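Local atomic coordinates of nigritoxine (Vibrio nigripulchritudo, PDB entry 5M41), a protein that is a bacterial toxin with a new fold, acting on crustaceans and insects. Residues P426-H431 with P437-Q442. Sequence-based numbering, arbitrary orientation.
Sequences PTYRNH and PIPTAQ
Thr427 and Pro437 face each other as an antiparallel, non-hydrogen-bonded pair near the open end of a beta hairpin formed by strands 427-429 and 435-437. Strand 427-429 is the middle one of a small three-stranded sheet and also pairs with strand 354-357. Thr427 CA and Pro437 CA are 4.0 Å apart, and a proline suits this edge position because the pair asks for no N-H from it. The bond from Ile438 N to Pro426 O, 2.9 Å and 160°, carries the pairing one step further. The same oxygen receives a CA-H...O contact from Pro437 CA at 3.2 Å.

Branched, apolar Ile438 packs on both Pro426 and Tyr428: its CB and CD1 meet the Pro426 ring, CD1 lying 4.0 Å from Pro426 CB, and its CG1 rests 3.6 Å from Thr427 C. Tyr428 CG sits between the backbone N and the carbonyl carbon (chi1 75°), which brings the CD2-CE2 side of the ring to residues 437-439. CD2 of Tyr428 lies 3.9 Å from Ile438 CG1, while Pro437 O meets the ring edge in its plane, 3.6 Å from Tyr428 CE2. Pro439 CD lies oblique to the Tyr428 ring, near CE2. Beyond it, the chain makes an ST turn at Thr440 before helix 444-457.

One backbone hydrogen bond thus fixes the register, apolar contacts of Pro426, Tyr428, Ile438 and Pro439 supply the rest, and Tyr275 OH satisfies Pro437 O.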
ATOM      1  N   PRO A 426      -2.516 -10.206   4.508  1.00 33.16           N
ATOM      2  CA  PRO A 426      -3.709 -11.009   4.273  1.00 33.25           C
ATOM      3  C   PRO A 426      -3.360 -12.164   3.343  1.00 33.89           C
ATOM      4  O   PRO A 426      -2.411 -12.050   2.564  1.00 32.86           O
ATOM      5  CB  PRO A 426      -4.656 -10.026   3.561  1.00 31.68           C
ATOM      6  CG  PRO A 426      -3.699  -9.096   2.834  1.00 33.43           C
ATOM      7  CD  PRO A 426      -2.630  -8.871   3.884  1.00 32.40           C
ATOM      8  N   THR A 427      -4.097 -13.271   3.439  1.00 33.08           N
ATOM      9  CA  THR A 427      -3.822 -14.422   2.602  1.00 34.38           C
ATOM     10  C   THR A 427      -5.118 -14.972   1.988  1.00 35.91           C
ATOM     11  O   THR A 427      -6.211 -14.724   2.476  1.00 35.05           O
ATOM     12  CB  THR A 427      -3.115 -15.591   3.352  1.00 35.95           C
ATOM     13  OG1 THR A 427      -4.022 -16.182   4.286  1.00 32.44           O
ATOM     14  CG2 THR A 427      -1.808 -15.194   4.071  1.00 35.19           C
ATOM     15  N   TYR A 428      -4.981 -15.737   0.914  1.00 38.39           N
ATOM     16  CA  TYR A 428      -6.114 -16.406   0.290  1.00 40.79           C
ATOM     17  C   TYR A 428      -5.693 -17.802  -0.129  1.00 43.98           C
ATOM     18  O   TYR A 428      -4.502 -18.114  -0.184  1.00 42.97           O
ATOM     19  CB  TYR A 428      -6.631 -15.636  -0.933  1.00 41.01           C
ATOM     20  CG  TYR A 428      -5.761 -15.739  -2.170  1.00 42.69           C
ATOM     21  CD1 TYR A 428      -6.127 -16.567  -3.237  1.00 45.82           C
ATOM     22  CD2 TYR A 428      -4.576 -14.995  -2.281  1.00 40.96           C
ATOM     23  CE1 TYR A 428      -5.347 -16.649  -4.394  1.00 48.33           C
ATOM     24  CE2 TYR A 428      -3.777 -15.085  -3.411  1.00 44.03           C
ATOM     25  CZ  TYR A 428      -4.164 -15.907  -4.463  1.00 47.78           C
ATOM     26  OH  TYR A 428      -3.370 -15.970  -5.586  1.00 52.37           O
ATOM     27  N   ARG A 429      -6.679 -18.642  -0.383  1.00 47.03           N
ATOM     28  CA  ARG A 429      -6.430 -19.988  -0.834  1.00 54.48           C
ATOM     29  C   ARG A 429      -6.918 -20.078  -2.270  1.00 59.64           C
ATOM     30  O   ARG A 429      -8.097 -19.861  -2.547  1.00 60.08           O
ATOM     31  CB  ARG A 429      -7.158 -20.994   0.069  1.00 56.32           C
ATOM     32  CG  ARG A 429      -7.081 -22.445  -0.405  1.00 63.17           C
ATOM     33  CD  ARG A 429      -7.951 -23.358   0.456  1.00 66.97           C
ATOM     34  NE  ARG A 429      -7.922 -22.882   1.831  1.00 67.84           N
ATOM     35  CZ  ARG A 429      -7.022 -23.252   2.744  1.00 70.06           C
ATOM     36  NH1 ARG A 429      -6.080 -24.156   2.463  1.00 72.48           N
ATOM     37  NH2 ARG A 429      -7.080 -22.721   3.956  1.00 68.27           N
ATOM     38  N   ASN A 430      -5.998 -20.366  -3.183  1.00 65.31           N
ATOM     39  CA  ASN A 430      -6.352 -20.501  -4.595  1.00 73.62           C
ATOM     40  C   ASN A 430      -7.110 -21.800  -4.872  1.00 80.59           C
ATOM     41  O   ASN A 430      -7.407 -22.588  -3.958  1.00 76.45           O
ATOM     42  CB  ASN A 430      -5.117 -20.363  -5.498  1.00 73.99           C
ATOM     43  CG  ASN A 430      -4.104 -21.481  -5.296  1.00 75.52           C
ATOM     44  OD1 ASN A 430      -4.458 -22.608  -4.939  1.00 72.94           O
ATOM     45  ND2 ASN A 430      -2.829 -21.173  -5.542  1.00 74.42           N
ATOM     46  N   HIS A 431      -7.417 -22.022  -6.141  1.00 93.39           N
ATOM     47  CA  HIS A 431      -8.275 -23.133  -6.534  1.00102.79           C
ATOM     48  C   HIS A 431      -7.699 -24.488  -6.179  1.00103.61           C
ATOM     49  O   HIS A 431      -8.450 -25.428  -5.910  1.00108.70           O
ATOM     50  CB  HIS A 431      -8.646 -23.005  -8.014  1.00110.62           C
ATOM     51  CG  HIS A 431      -9.042 -21.589  -8.423  1.00117.77           C
ATOM     52  ND1 HIS A 431     -10.116 -20.951  -7.903  1.00117.87           N
ATOM     53  CD2 HIS A 431      -8.453 -20.692  -9.322  1.00119.20           C
ATOM     54  CE1 HIS A 431     -10.216 -19.719  -8.445  1.00116.63           C
ATOM     55  NE2 HIS A 431      -9.198 -19.563  -9.314  1.00118.77           N
ATOM     56  N   PRO A 437      -0.161 -14.948   0.098  1.00 43.64           N
ATOM     57  CA  PRO A 437      -0.580 -13.595   0.419  1.00 42.67           C
ATOM     58  C   PRO A 437      -1.407 -12.936  -0.706  1.00 43.01           C
ATOM     59  O   PRO A 437      -1.164 -13.178  -1.888  1.00 43.82           O
ATOM     60  CB  PRO A 437       0.746 -12.851   0.646  1.00 44.04           C
ATOM     61  CG  PRO A 437       1.782 -13.707  -0.008  1.00 47.99           C
ATOM     62  CD  PRO A 437       1.302 -15.109   0.209  1.00 45.71           C
ATOM     63  N   ILE A 438      -2.386 -12.125  -0.336  1.00 38.75           N
ATOM     64  CA  ILE A 438      -3.136 -11.361  -1.328  1.00 38.97           C
ATOM     65  C   ILE A 438      -2.264 -10.223  -1.878  1.00 40.54           C
ATOM     66  O   ILE A 438      -1.660  -9.479  -1.113  1.00 39.27           O
ATOM     67  CB  ILE A 438      -4.490 -10.814  -0.802  1.00 36.48           C
ATOM     68  CG1 ILE A 438      -5.204 -11.885   0.058  1.00 35.25           C
ATOM     69  CG2 ILE A 438      -5.364 -10.391  -2.002  1.00 37.70           C
ATOM     70  CD1 ILE A 438      -6.629 -11.530   0.475  1.00 35.48           C
ATOM     71  N   PRO A 439      -2.179 -10.105  -3.218  1.00 42.06           N
ATOM     72  CA  PRO A 439      -1.468  -8.984  -3.832  1.00 42.34           C
ATOM     73  C   PRO A 439      -2.086  -7.640  -3.441  1.00 41.06           C
ATOM     74  O   PRO A 439      -3.265  -7.565  -3.075  1.00 40.47           O
ATOM     75  CB  PRO A 439      -1.654  -9.220  -5.348  1.00 44.76           C
ATOM     76  CG  PRO A 439      -1.940 -10.676  -5.471  1.00 46.67           C
ATOM     77  CD  PRO A 439      -2.683 -11.061  -4.214  1.00 43.27           C
ATOM     78  N   THR A 440      -1.287  -6.591  -3.518  1.00 39.97           N
ATOM     79  CA  THR A 440      -1.785  -5.257  -3.256  1.00 39.51           C
ATOM     80  C   THR A 440      -2.800  -4.835  -4.322  1.00 40.76           C
ATOM     81  O   THR A 440      -2.757  -5.287  -5.460  1.00 40.71           O
ATOM     82  CB  THR A 440      -0.653  -4.220  -3.168  1.00 38.91           C
ATOM     83  OG1 THR A 440      -1.225  -2.940  -2.856  1.00 37.26           O
ATOM     84  CG2 THR A 440       0.147  -4.148  -4.493  1.00 39.34           C
ATOM     85  N   ALA A 441      -3.760  -4.019  -3.914  1.00 39.29           N
ATOM     86  CA  ALA A 441      -4.674  -3.427  -4.863  1.00 41.37           C
ATOM     87  C   ALA A 441      -4.006  -2.270  -5.602  1.00 42.49           C
ATOM     88  O   ALA A 441      -4.505  -1.867  -6.646  1.00 43.36           O
ATOM     89  CB  ALA A 441      -5.917  -2.940  -4.158  1.00 39.96           C
ATOM     90  N   GLN A 442      -2.891  -1.745  -5.073  1.00 40.26           N
ATOM     91  CA  GLN A 442      -2.223  -0.553  -5.663  1.00 40.57           C
ATOM     92  C   GLN A 442      -1.403  -0.922  -6.905  1.00 42.95           C
ATOM     93  O   GLN A 442      -0.178  -0.892  -6.903  1.00 42.62           O
ATOM     94  CB  GLN A 442      -1.386   0.162  -4.603  1.00 38.40           C
ATOM     95  CG  GLN A 442      -2.281   0.618  -3.450  1.00 37.07           C
ATOM     96  CD  GLN A 442      -1.569   1.367  -2.344  1.00 37.24           C
ATOM     97  OE1 GLN A 442      -0.562   2.062  -2.572  1.00 38.33           O
ATOM     98  NE2 GLN A 442      -2.105   1.260  -1.140  1.00 34.85           N
TER